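Long-range contacts in acetylene hydratase (Pelobacter acetylenicus, PDB 2E7Z), which catalyses the hydration of acetylene to acetaldehyde, using a tungsten–bis(molybdopterin guanine dinucleotide) cofactor and a [4Fe-4S] cluster: residues S68-Q73 with G429-D434; E355-L360 with W705-E710; V406-A411 with Q433-C438; Y594-F599 with A722-C727. All blocks are in the same frame, centred on the assembly; numbering follows the deposited sequence.

Interaction 1: S68-Q73 with G429-D434; sequences SKRGEQ and GLMNQD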
# COMPACT_ATOMS: atom_id res chain seq x y z
N SER A 68 -13.76 30.75 9.04
CA SER A 68 -13.58 31.66 7.92
C SER A 68 -12.28 31.35 7.15
O SER A 68 -11.97 32.03 6.17
CB SER A 68 -13.56 33.11 8.39
OG SER A 68 -12.56 33.28 9.35
N LYS A 69 -11.51 30.37 7.61
CA LYS A 69 -10.29 29.97 6.90
C LYS A 69 -10.13 28.45 6.97
O LYS A 69 -10.37 27.85 8.01
CB LYS A 69 -9.06 30.68 7.48
CG LYS A 69 -7.77 30.48 6.63
CD LYS A 69 -6.61 31.25 7.22
CE LYS A 69 -5.33 31.01 6.42
NZ LYS A 69 -4.23 31.87 6.96
N ARG A 70 -9.71 27.82 5.87
CA ARG A 70 -9.49 26.39 5.91
C ARG A 70 -8.44 26.07 6.97
O ARG A 70 -7.42 26.76 7.05
CB ARG A 70 -9.05 25.88 4.53
CG ARG A 70 -8.87 24.39 4.52
CD ARG A 70 -8.59 23.84 3.12
NE ARG A 70 -9.59 24.28 2.15
CZ ARG A 70 -10.83 23.81 2.06
NH1 ARG A 70 -11.27 22.89 2.91
NH2 ARG A 70 -11.64 24.24 1.07
N GLY A 71 -8.69 25.02 7.75
CA GLY A 71 -7.84 24.65 8.90
C GLY A 71 -8.24 25.24 10.24
O GLY A 71 -7.74 24.79 11.25
N GLU A 72 -9.14 26.21 10.22
CA GLU A 72 -9.67 26.74 11.50
C GLU A 72 -10.61 25.72 12.13
O GLU A 72 -11.51 25.21 11.44
CB GLU A 72 -10.42 28.04 11.25
CG GLU A 72 -11.03 28.65 12.52
CD GLU A 72 -11.89 29.87 12.21
OE1 GLU A 72 -11.78 30.42 11.09
OE2 GLU A 72 -12.67 30.27 13.09
N GLN A 73 -10.41 25.43 13.41
CA GLN A 73 -11.18 24.37 14.05
C GLN A 73 -12.49 24.92 14.61
O GLN A 73 -12.65 25.09 15.84
CB GLN A 73 -10.34 23.66 15.11
CG GLN A 73 -9.08 23.03 14.49
CD GLN A 73 -9.41 22.08 13.35
OE1 GLN A 73 -10.03 21.03 13.57
NE2 GLN A 73 -9.02 22.44 12.11
N GLY A 429 -1.44 22.13 -1.26
CA GLY A 429 -2.47 21.65 -2.18
C GLY A 429 -3.85 21.71 -1.53
O GLY A 429 -4.79 22.25 -2.08
N LEU A 430 -3.95 21.16 -0.31
CA LEU A 430 -5.22 21.19 0.43
C LEU A 430 -5.68 22.63 0.72
O LEU A 430 -6.87 22.95 0.56
CB LEU A 430 -5.09 20.38 1.74
CG LEU A 430 -4.99 18.87 1.46
CD1 LEU A 430 -4.53 18.16 2.76
CD2 LEU A 430 -6.33 18.31 0.99
N MET A 431 -4.76 23.51 1.08
CA MET A 431 -5.11 24.91 1.36
C MET A 431 -5.59 25.67 0.10
O MET A 431 -6.21 26.72 0.23
CB MET A 431 -3.95 25.65 2.04
CG MET A 431 -3.68 25.19 3.46
SD MET A 431 -5.08 25.52 4.54
CE MET A 431 -5.16 27.32 4.50
N ASN A 432 -5.33 25.14 -1.09
CA ASN A 432 -5.79 25.80 -2.32
C ASN A 432 -7.09 25.20 -2.87
O ASN A 432 -7.52 25.59 -3.94
CB ASN A 432 -4.68 25.73 -3.37
CG ASN A 432 -4.86 26.73 -4.49
OD1 ASN A 432 -4.56 26.44 -5.66
ND2 ASN A 432 -5.30 27.91 -4.17
N GLN A 433 -7.71 24.30 -2.11
CA GLN A 433 -8.98 23.67 -2.51
C GLN A 433 -10.17 24.55 -2.24
O GLN A 433 -10.17 25.31 -1.28
CB GLN A 433 -9.17 22.31 -1.82
CG GLN A 433 -8.10 21.28 -2.15
CD GLN A 433 -7.97 21.13 -3.66
OE1 GLN A 433 -8.80 20.49 -4.29
NE2 GLN A 433 -6.95 21.76 -4.25
N ASP A 434 -11.18 24.43 -3.10
CA ASP A 434 -12.48 25.07 -2.86
C ASP A 434 -13.42 24.14 -2.08
O ASP A 434 -14.31 24.61 -1.38
CB ASP A 434 -13.13 25.45 -4.20
CG ASP A 434 -12.41 26.57 -4.89
OD1 ASP A 434 -11.80 27.41 -4.20
OD2 ASP A 434 -12.48 26.61 -6.12
O HOH W 1 -8.87 26.85 0.97
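The carbonyl oxygen of Q433 is gripped twice, by R70 NH2 at 3.0 Å and by water 1. The bond joins a type II beta turn, K69 to E72, to the place where helix 423-431 gives way to a loop. R70 NH2 approaches Q433 O from above the carbonyl plane, with an N-H...O angle of 148°. Water 1 doubles the link: it accepts from R70 NE at 2.9 Å and donates to both M431 O and Q433 O, so R70 reaches Q433 O directly and through water, and M431 O through water alone. Arginine suits the place because its N-H groups can be shared out, and NH1 is taken up beyond the contact by a salt bridge to D451 and a bond to L449 O. The side chain runs straight out through CD (CG anti to the backbone N, chi1 -178°), which puts CD 3.2 Å from L430 O; the bend at chi3 then turns the guanidinium toward Q433 O. At its edge, in plane, lies D434 O, itself bonded to K90. Glycine suits position 71, because at its backbone angles (phi 92°) a CB would be jammed against R70 O, and E72 N to K69 O closes the turn at 3.0 Å. Flexible M431 doubles back at chi2 and chi3 and slides past R70 in the opposite direction, until its methyl CE rests 3.5 Å from R70 O.

Interaction 2: E355-L360 with W705-E710; sequences ETYPFL and WNLDPE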
# COMPACT_ATOMS: atom_id res chain seq x y z
N GLU A 355 1.82 13.32 -17.94
CA GLU A 355 2.88 14.14 -18.51
C GLU A 355 4.21 14.03 -17.77
O GLU A 355 5.21 14.60 -18.25
CB GLU A 355 2.44 15.61 -18.60
CG GLU A 355 1.17 15.87 -19.42
CD GLU A 355 1.19 15.28 -20.82
OE1 GLU A 355 2.20 15.45 -21.55
OE2 GLU A 355 0.19 14.65 -21.20
N THR A 356 4.25 13.29 -16.66
CA THR A 356 5.46 13.20 -15.85
C THR A 356 5.89 11.77 -15.61
O THR A 356 7.01 11.40 -15.97
CB THR A 356 5.27 13.90 -14.49
OG1 THR A 356 4.09 13.39 -13.85
CG2 THR A 356 5.15 15.42 -14.68
N TYR A 357 4.99 10.97 -15.04
CA TYR A 357 5.21 9.55 -14.78
C TYR A 357 3.99 8.75 -15.26
O TYR A 357 3.17 8.29 -14.45
CB TYR A 357 5.51 9.30 -13.31
CG TYR A 357 6.75 10.01 -12.89
CD1 TYR A 357 7.98 9.41 -13.05
CD2 TYR A 357 6.68 11.28 -12.27
CE1 TYR A 357 9.15 10.06 -12.65
CE2 TYR A 357 7.83 11.93 -11.88
CZ TYR A 357 9.07 11.32 -12.09
OH TYR A 357 10.22 11.97 -11.70
N PRO A 358 3.86 8.61 -16.57
CA PRO A 358 2.66 7.99 -17.14
C PRO A 358 2.46 6.49 -16.84
O PRO A 358 1.37 5.98 -17.03
CB PRO A 358 2.84 8.22 -18.66
CG PRO A 358 4.33 8.33 -18.81
CD PRO A 358 4.75 9.13 -17.64
N PHE A 359 3.51 5.78 -16.44
CA PHE A 359 3.40 4.31 -16.29
C PHE A 359 2.08 3.84 -15.64
O PHE A 359 1.35 3.04 -16.20
CB PHE A 359 4.63 3.78 -15.55
CG PHE A 359 4.56 2.31 -15.20
CD1 PHE A 359 3.89 1.40 -16.01
CD2 PHE A 359 5.22 1.83 -14.09
CE1 PHE A 359 3.81 0.04 -15.67
CE2 PHE A 359 5.18 0.47 -13.75
CZ PHE A 359 4.46 -0.42 -14.55
N LEU A 360 1.78 4.35 -14.45
CA LEU A 360 0.65 3.82 -13.68
C LEU A 360 -0.71 4.44 -14.03
O LEU A 360 -1.76 4.06 -13.46
CB LEU A 360 0.97 3.91 -12.18
CG LEU A 360 2.14 3.01 -11.70
CD1 LEU A 360 2.59 3.35 -10.29
CD2 LEU A 360 1.82 1.49 -11.88
N TRP A 705 14.75 13.88 -8.44
CA TRP A 705 15.93 13.14 -7.97
C TRP A 705 15.57 12.05 -6.95
O TRP A 705 16.24 11.01 -6.90
CB TRP A 705 17.02 14.09 -7.42
CG TRP A 705 16.65 14.74 -6.12
CD1 TRP A 705 16.16 16.00 -5.96
CD2 TRP A 705 16.77 14.17 -4.82
NE1 TRP A 705 15.94 16.25 -4.62
CE2 TRP A 705 16.30 15.14 -3.90
CE3 TRP A 705 17.22 12.93 -4.33
CZ2 TRP A 705 16.24 14.91 -2.51
CZ3 TRP A 705 17.17 12.70 -2.95
CH2 TRP A 705 16.71 13.69 -2.06
N ASN A 706 14.49 12.25 -6.18
CA ASN A 706 14.09 11.28 -5.15
C ASN A 706 12.92 10.38 -5.55
O ASN A 706 12.36 9.70 -4.69
CB ASN A 706 13.73 11.99 -3.83
CG ASN A 706 13.66 11.03 -2.65
OD1 ASN A 706 12.71 11.07 -1.83
ND2 ASN A 706 14.64 10.20 -2.52
N LEU A 707 12.53 10.42 -6.82
CA LEU A 707 11.48 9.54 -7.36
C LEU A 707 12.01 8.39 -8.18
O LEU A 707 12.95 8.56 -8.97
CB LEU A 707 10.44 10.31 -8.19
CG LEU A 707 9.72 11.46 -7.45
CD1 LEU A 707 8.70 12.08 -8.41
CD2 LEU A 707 9.03 10.97 -6.17
N ASP A 708 11.43 7.21 -7.98
CA ASP A 708 11.65 6.10 -8.91
C ASP A 708 11.30 6.61 -10.31
O ASP A 708 10.20 7.10 -10.54
CB ASP A 708 10.78 4.91 -8.47
CG ASP A 708 10.93 3.72 -9.38
OD1 ASP A 708 10.14 3.58 -10.35
OD2 ASP A 708 11.82 2.89 -9.09
N PRO A 709 12.26 6.58 -11.25
CA PRO A 709 12.02 7.16 -12.57
C PRO A 709 10.86 6.57 -13.37
O PRO A 709 10.22 7.28 -14.13
CB PRO A 709 13.36 6.94 -13.31
CG PRO A 709 14.36 6.92 -12.23
CD PRO A 709 13.66 6.16 -11.09
N GLU A 710 10.61 5.27 -13.20
CA GLU A 710 9.57 4.61 -13.99
C GLU A 710 8.18 4.73 -13.36
O GLU A 710 7.18 4.84 -14.07
CB GLU A 710 9.89 3.13 -14.17
CG GLU A 710 11.16 2.84 -14.98
CD GLU A 710 12.48 2.87 -14.19
OE1 GLU A 710 12.48 3.12 -12.97
OE2 GLU A 710 13.54 2.63 -14.83
O HOH W 2 12.71 10.56 -11.35
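The backbones of F359 and E710 come nearest, with CA atoms 6.6 Å apart, yet no direct hydrogen bond joins their segments. This is loop-to-loop packing in the molybdopterin oxidoreductase fold: 355-360 precedes helix 362-365, while the other loop, 705-710, leads toward strand 720-726. Y357 makes the largest single contribution. Its CG stands anti to the carbonyl carbon (chi1 -61°), which sends the ring across to the other loop, where the ring edge meets P709 O in the ring plane, CD1 lying 3.3 Å from that oxygen. On another side of the ring CE2 packs against L707 CD1 at 3.6 Å, the two side chains crossing obliquely. A tyrosine fits because its ring is apolar enough for leucine while its hydroxyl can take polar partners: OH is hydrogen-bonded to D704, and water 2 donates both to Y357 OH at 2.9 Å and to L707 O at 3.1 Å. Putting an alanine here would probably open a gap beside L707 CD1 and leave D704 and water 2 without their hydroxyl mate. Beyond the contact K298 also reaches L707 O, and the D708 carboxylate bonds to the backbone N of C301, at the start of helix 300-314. F359, which is buried, also packs on helix 140-150 and meets F566 edge-to-face. Its own ring edge faces the other loop, where E710 O lies near the ring plane, and the closest approach there is from F359 CB, 3.1 Å from E710 O.

Interaction 3: V406-A411 with Q433-C438; sequences VKAFFA and QDLVVC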
# COMPACT_ATOMS: atom_id res chain seq x y z
N VAL A 406 -6.92 21.54 -9.76
CA VAL A 406 -7.72 20.58 -9.00
C VAL A 406 -8.23 21.37 -7.79
O VAL A 406 -7.43 22.02 -7.10
CB VAL A 406 -6.90 19.38 -8.56
CG1 VAL A 406 -7.66 18.51 -7.53
CG2 VAL A 406 -6.50 18.56 -9.77
N LYS A 407 -9.55 21.39 -7.60
CA LYS A 407 -10.18 22.30 -6.66
C LYS A 407 -11.16 21.63 -5.73
O LYS A 407 -11.61 22.28 -4.80
CB LYS A 407 -10.90 23.44 -7.42
CG LYS A 407 -9.89 24.40 -8.06
CD LYS A 407 -9.21 25.28 -7.02
CE LYS A 407 -8.26 26.24 -7.70
NZ LYS A 407 -7.66 27.09 -6.67
N ALA A 408 -11.49 20.36 -5.98
CA ALA A 408 -12.25 19.56 -5.01
C ALA A 408 -11.42 18.33 -4.66
O ALA A 408 -10.81 17.74 -5.55
CB ALA A 408 -13.62 19.13 -5.56
N PHE A 409 -11.43 17.94 -3.39
CA PHE A 409 -10.61 16.83 -2.93
C PHE A 409 -11.37 16.00 -1.89
O PHE A 409 -11.87 16.55 -0.89
CB PHE A 409 -9.27 17.34 -2.42
CG PHE A 409 -8.30 16.25 -2.01
CD1 PHE A 409 -8.25 15.75 -0.71
CD2 PHE A 409 -7.42 15.73 -2.96
CE1 PHE A 409 -7.33 14.74 -0.37
CE2 PHE A 409 -6.47 14.75 -2.60
CZ PHE A 409 -6.46 14.24 -1.33
N PHE A 410 -11.49 14.70 -2.15
CA PHE A 410 -12.14 13.78 -1.22
C PHE A 410 -11.09 12.83 -0.66
O PHE A 410 -10.36 12.18 -1.42
CB PHE A 410 -13.25 12.92 -1.84
CG PHE A 410 -14.42 13.66 -2.41
CD1 PHE A 410 -14.62 15.01 -2.22
CD2 PHE A 410 -15.35 12.93 -3.16
CE1 PHE A 410 -15.75 15.66 -2.77
CE2 PHE A 410 -16.47 13.55 -3.69
CZ PHE A 410 -16.68 14.92 -3.46
N ALA A 411 -11.07 12.69 0.67
CA ALA A 411 -10.21 11.74 1.37
C ALA A 411 -11.10 10.66 1.96
O ALA A 411 -11.90 10.97 2.86
CB ALA A 411 -9.39 12.43 2.45
N GLN A 433 -7.71 24.30 -2.11
CA GLN A 433 -8.98 23.67 -2.51
C GLN A 433 -10.17 24.55 -2.24
O GLN A 433 -10.17 25.31 -1.28
CB GLN A 433 -9.17 22.31 -1.82
CG GLN A 433 -8.10 21.28 -2.15
CD GLN A 433 -7.97 21.13 -3.66
OE1 GLN A 433 -8.80 20.49 -4.29
NE2 GLN A 433 -6.95 21.76 -4.25
N ASP A 434 -11.18 24.43 -3.10
CA ASP A 434 -12.48 25.07 -2.86
C ASP A 434 -13.42 24.14 -2.08
O ASP A 434 -14.31 24.61 -1.38
CB ASP A 434 -13.13 25.45 -4.20
CG ASP A 434 -12.41 26.57 -4.89
OD1 ASP A 434 -11.80 27.41 -4.20
OD2 ASP A 434 -12.48 26.61 -6.12
N LEU A 435 -13.19 22.83 -2.14
CA LEU A 435 -14.00 21.85 -1.42
C LEU A 435 -13.15 20.68 -1.00
O LEU A 435 -12.51 20.07 -1.85
CB LEU A 435 -15.15 21.32 -2.30
CG LEU A 435 -16.02 20.19 -1.72
CD1 LEU A 435 -16.81 20.65 -0.49
CD2 LEU A 435 -17.00 19.70 -2.75
N VAL A 436 -13.15 20.37 0.30
CA VAL A 436 -12.48 19.18 0.82
C VAL A 436 -13.48 18.41 1.66
O VAL A 436 -14.13 18.99 2.55
CB VAL A 436 -11.23 19.53 1.65
CG1 VAL A 436 -10.59 18.31 2.33
CG2 VAL A 436 -10.25 20.30 0.80
N VAL A 437 -13.64 17.13 1.36
CA VAL A 437 -14.51 16.25 2.14
C VAL A 437 -13.66 15.12 2.69
O VAL A 437 -12.90 14.49 1.94
CB VAL A 437 -15.63 15.67 1.26
CG1 VAL A 437 -16.47 14.63 2.02
CG2 VAL A 437 -16.50 16.78 0.63
N CYS A 438 -13.74 14.86 3.99
CA CYS A 438 -12.98 13.80 4.64
C CYS A 438 -13.92 12.80 5.26
O CYS A 438 -14.68 13.18 6.15
CB CYS A 438 -11.97 14.37 5.63
SG CYS A 438 -10.97 13.10 6.42
O HOH W 3 -9.18 27.62 -3.69
O HOH W 4 -10.69 28.63 -6.91
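Backbone hydrogen bonds tie strands 408-411 and 435-438, their axes 7° apart. F409 N gives to L435 O at 2.8 Å, F409 O takes V437 N at 2.9 Å, and A411 N gives to V437 O, each nearly straight onto its carbonyl. Ahead of the strands K407 O holds two donors, D434 N at 2.8 Å and L435 N at 3.1 Å, both in its carbonyl plane.

Among side chains, Q433 NE2 gives to V406 O at 2.9 Å and to G429 O of helix 423-431. With an alanine here V406 O and G429 O would probably each lose this donor.

Apolar contacts cover the face bearing A408, L435, F410 and V437: F410 CE1 lies 3.7 Å from V437 CG2. Beta-branched valine favours the extended backbone, and V437 gives F410 a flank to lie beside.

The charges lie before the strands: the buried K407 chain passes D434 OD2 with CD at 3.6 Å, its ammonium hydrogen-bonded to E401 and N432 O.

Parallel neighbours joined through helix 423-431 form a beta-alpha-beta crossover, with cofactor-binding residues at the C-terminal ends of its strands, D440 closing one and S414 just past the other, as in nucleotide-binding alpha/beta folds.

Interaction 4: Y594-F599 with A722-C727; sequences YPLILF and AKAYKC. With MGD (2-amino-5,6-dimercapto-7-methyl-3,7,8a,9-tetrahydro-8-oxa-1,3,9,10-tetraaza-anthracen-4-one guanosine dinucleotide), chain F.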
# COMPACT_ATOMS: atom_id res chain seq x y z
N TYR A 594 25.27 15.62 6.56
CA TYR A 594 24.15 14.71 6.78
C TYR A 594 24.71 13.29 6.76
O TYR A 594 24.70 12.63 5.73
CB TYR A 594 23.12 14.85 5.65
CG TYR A 594 22.47 16.20 5.52
CD1 TYR A 594 23.04 17.19 4.72
CD2 TYR A 594 21.27 16.48 6.16
CE1 TYR A 594 22.41 18.44 4.55
CE2 TYR A 594 20.65 17.73 6.02
CZ TYR A 594 21.23 18.70 5.22
OH TYR A 594 20.60 19.92 5.06
N PRO A 595 25.27 12.84 7.90
CA PRO A 595 26.06 11.60 7.91
C PRO A 595 25.25 10.30 7.94
O PRO A 595 25.84 9.22 7.76
CB PRO A 595 26.90 11.73 9.18
CG PRO A 595 26.14 12.61 10.07
CD PRO A 595 25.25 13.50 9.22
N LEU A 596 23.94 10.40 8.18
CA LEU A 596 23.11 9.20 8.41
C LEU A 596 22.31 8.83 7.18
O LEU A 596 21.73 9.70 6.56
CB LEU A 596 22.15 9.43 9.57
CG LEU A 596 22.75 9.88 10.90
CD1 LEU A 596 21.69 10.43 11.84
CD2 LEU A 596 23.52 8.73 11.57
N ILE A 597 22.28 7.54 6.83
CA ILE A 597 21.37 7.05 5.78
C ILE A 597 19.98 6.82 6.40
O ILE A 597 19.86 6.18 7.44
CB ILE A 597 21.93 5.77 5.09
CG1 ILE A 597 23.07 6.15 4.11
CG2 ILE A 597 20.85 4.95 4.41
CD1 ILE A 597 22.62 6.90 2.85
N LEU A 598 18.95 7.38 5.76
CA LEU A 598 17.59 7.34 6.30
C LEU A 598 16.79 6.12 5.91
O LEU A 598 16.79 5.69 4.76
CB LEU A 598 16.81 8.56 5.80
CG LEU A 598 15.39 8.77 6.35
CD1 LEU A 598 15.47 9.25 7.79
CD2 LEU A 598 14.65 9.77 5.47
N PHE A 599 16.06 5.61 6.90
CA PHE A 599 15.01 4.62 6.72
C PHE A 599 13.73 5.18 7.36
O PHE A 599 13.67 5.34 8.56
CB PHE A 599 15.48 3.30 7.40
CG PHE A 599 14.37 2.36 7.79
CD1 PHE A 599 13.25 2.21 6.98
CD2 PHE A 599 14.48 1.57 8.95
CE1 PHE A 599 12.23 1.35 7.34
CE2 PHE A 599 13.45 0.71 9.31
CZ PHE A 599 12.33 0.60 8.49
N ALA A 722 20.63 12.14 6.20
CA ALA A 722 20.03 12.86 7.32
C ALA A 722 21.05 13.24 8.39
O ALA A 722 22.11 12.60 8.52
CB ALA A 722 18.91 12.04 7.93
N LYS A 723 20.70 14.26 9.16
CA LYS A 723 21.44 14.60 10.37
C LYS A 723 20.49 14.54 11.56
O LYS A 723 19.27 14.68 11.40
CB LYS A 723 22.06 15.99 10.29
CG LYS A 723 21.04 17.12 10.13
CD LYS A 723 21.68 18.50 10.26
CE LYS A 723 22.27 18.95 8.97
NZ LYS A 723 22.46 20.45 8.91
N ALA A 724 21.06 14.32 12.75
CA ALA A 724 20.27 14.27 13.96
C ALA A 724 20.92 15.19 14.98
O ALA A 724 22.15 15.17 15.14
CB ALA A 724 20.19 12.86 14.49
N TYR A 725 20.12 15.99 15.67
CA TYR A 725 20.64 16.94 16.65
C TYR A 725 19.64 17.22 17.77
O TYR A 725 18.44 17.04 17.59
CB TYR A 725 21.13 18.24 15.96
CG TYR A 725 20.09 18.93 15.09
CD1 TYR A 725 19.94 18.58 13.75
CD2 TYR A 725 19.26 19.91 15.61
CE1 TYR A 725 18.97 19.22 12.94
CE2 TYR A 725 18.31 20.55 14.82
CZ TYR A 725 18.17 20.20 13.49
OH TYR A 725 17.22 20.84 12.72
N LYS A 726 20.14 17.62 18.94
CA LYS A 726 19.28 17.88 20.10
C LYS A 726 18.29 19.01 19.85
O LYS A 726 18.61 19.99 19.16
CB LYS A 726 20.13 18.20 21.36
CG LYS A 726 20.38 17.01 22.31
CD LYS A 726 21.83 16.94 22.88
CE LYS A 726 22.30 18.23 23.59
NZ LYS A 726 22.28 18.15 25.09
N CYS A 727 17.08 18.84 20.38
CA CYS A 727 16.05 19.88 20.39
C CYS A 727 16.43 21.04 21.32
O CYS A 727 15.84 22.11 21.24
CB CYS A 727 14.71 19.30 20.84
SG CYS A 727 13.87 18.36 19.56
OXT CYS A 727 17.33 20.94 22.16
PB MGD F . 8.51 -2.12 8.56
O1B MGD F . 8.08 -2.66 9.90
O2B MGD F . 8.32 -0.66 8.29
O3B MGD F . 7.76 -2.92 7.38
O3A MGD F . 5.82 -4.41 6.96
PA MGD F . 7.39 -4.47 7.25
O1A MGD F . 8.07 -4.92 5.98
O2A MGD F . 7.60 -5.29 8.52
O5' MGD F . 10.07 -2.48 8.36
C5' MGD F . 10.44 -3.83 8.57
C4' MGD F . 11.91 -4.00 8.26
O4' MGD F . 12.21 -3.49 6.96
C3' MGD F . 12.78 -3.24 9.26
O3' MGD F . 13.47 -4.17 10.09
C2' MGD F . 13.73 -2.44 8.40
O2' MGD F . 15.09 -2.49 8.83
C1' MGD F . 13.57 -3.11 7.04
N9 MGD F . 14.01 -2.27 5.91
C8 MGD F . 13.91 -0.93 5.78
N7 MGD F . 14.42 -0.50 4.60
C5 MGD F . 14.88 -1.61 3.96
C6 MGD F . 15.54 -1.90 2.67
O6 MGD F . 15.85 -0.98 1.89
N1 MGD F . 15.82 -3.18 2.39
C2 MGD F . 15.52 -4.21 3.22
N2 MGD F . 15.83 -5.47 2.85
N3 MGD F . 14.91 -4.00 4.42
C4 MGD F . 14.58 -2.76 4.82
C10 MGD F . 5.17 -3.43 6.15
C11 MGD F . 3.69 -3.75 6.35
O11 MGD F . 3.41 -3.81 7.76
C12 MGD F . 2.77 -2.76 5.66
S12 MGD F . 3.20 -2.07 4.18
C13 MGD F . 1.59 -2.41 6.21
S13 MGD F . 0.44 -1.44 5.40
C14 MGD F . 1.24 -2.83 7.60
N15 MGD F . 1.50 -1.75 8.54
C16 MGD F . 1.50 -2.05 9.86
C17 MGD F . 1.36 -1.03 10.93
O17 MGD F . 1.25 0.19 10.65
N18 MGD F . 1.37 -1.46 12.20
C19 MGD F . 1.50 -2.76 12.54
N19 MGD F . 1.49 -3.10 13.85
N20 MGD F . 1.64 -3.75 11.62
C21 MGD F . 1.65 -3.45 10.30
N22 MGD F . 1.80 -4.42 9.38
C23 MGD F . 2.03 -4.08 7.99
O HOH W 5 20.23 21.61 7.25
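L596 and A722 make the tight part, an antiparallel hydrogen-bonded pair: A722 N gives to L596 O at 2.7 Å and L596 N to A722 O at 2.9 Å, both in the carbonyl plane. The axes of the short strand segments cross at 98°, so within them this is the one bridged pair; strand 596-600 pairs on through L598 with I720. Alanine suits the place because its methyl leaves room for the leucines, L598 CD1 lying 4.4 Å from A722 CB and L596 CD1 3.9 Å from A724 CB. P595, lacking an N-H, leaves A722 O to L596.

The other end is looser and watered. K723 lays CE over one face of the Y594 ring, 3.9 Å from its centroid, a CH-pi contact, and NZ makes an off-centre cation-pi approach. Water 5 lies 2.8 Å from Y594 OH and accepts from K723 NZ at 3.0 Å.

F599 sets its ring face against the cofactor, with CE1 3.2 Å from MGD C8. In this double-psi barrel-like dinucleotide-binding domain, apolar and backbone pairing secures the strand that carries the cofactor contact, while the lysine charge is probably balanced mainly by its salt bridge to E593, at the partly exposed end.

Interactions 1 and 3 form one neighbourhood, with centres 9 Å apart. They share Q433 and D434, and R70 NH1 packs 3.5 Å from V436 CG2, so the R70 side chain packs on strand 435-440 of the crossover. Interaction 2, whose segments along the chain enclose interaction 3, stands about 24 Å from it between centres and about 27 Å from interaction 4. Interaction 4 is the one that touches the cofactor, through F599. Side chain L430 of interaction 1 and side chain L707 of interaction 2 each lie about 11 Å from a bound MGD, so the contacts are spread around the cofactor's surroundings, in different parts of the fold.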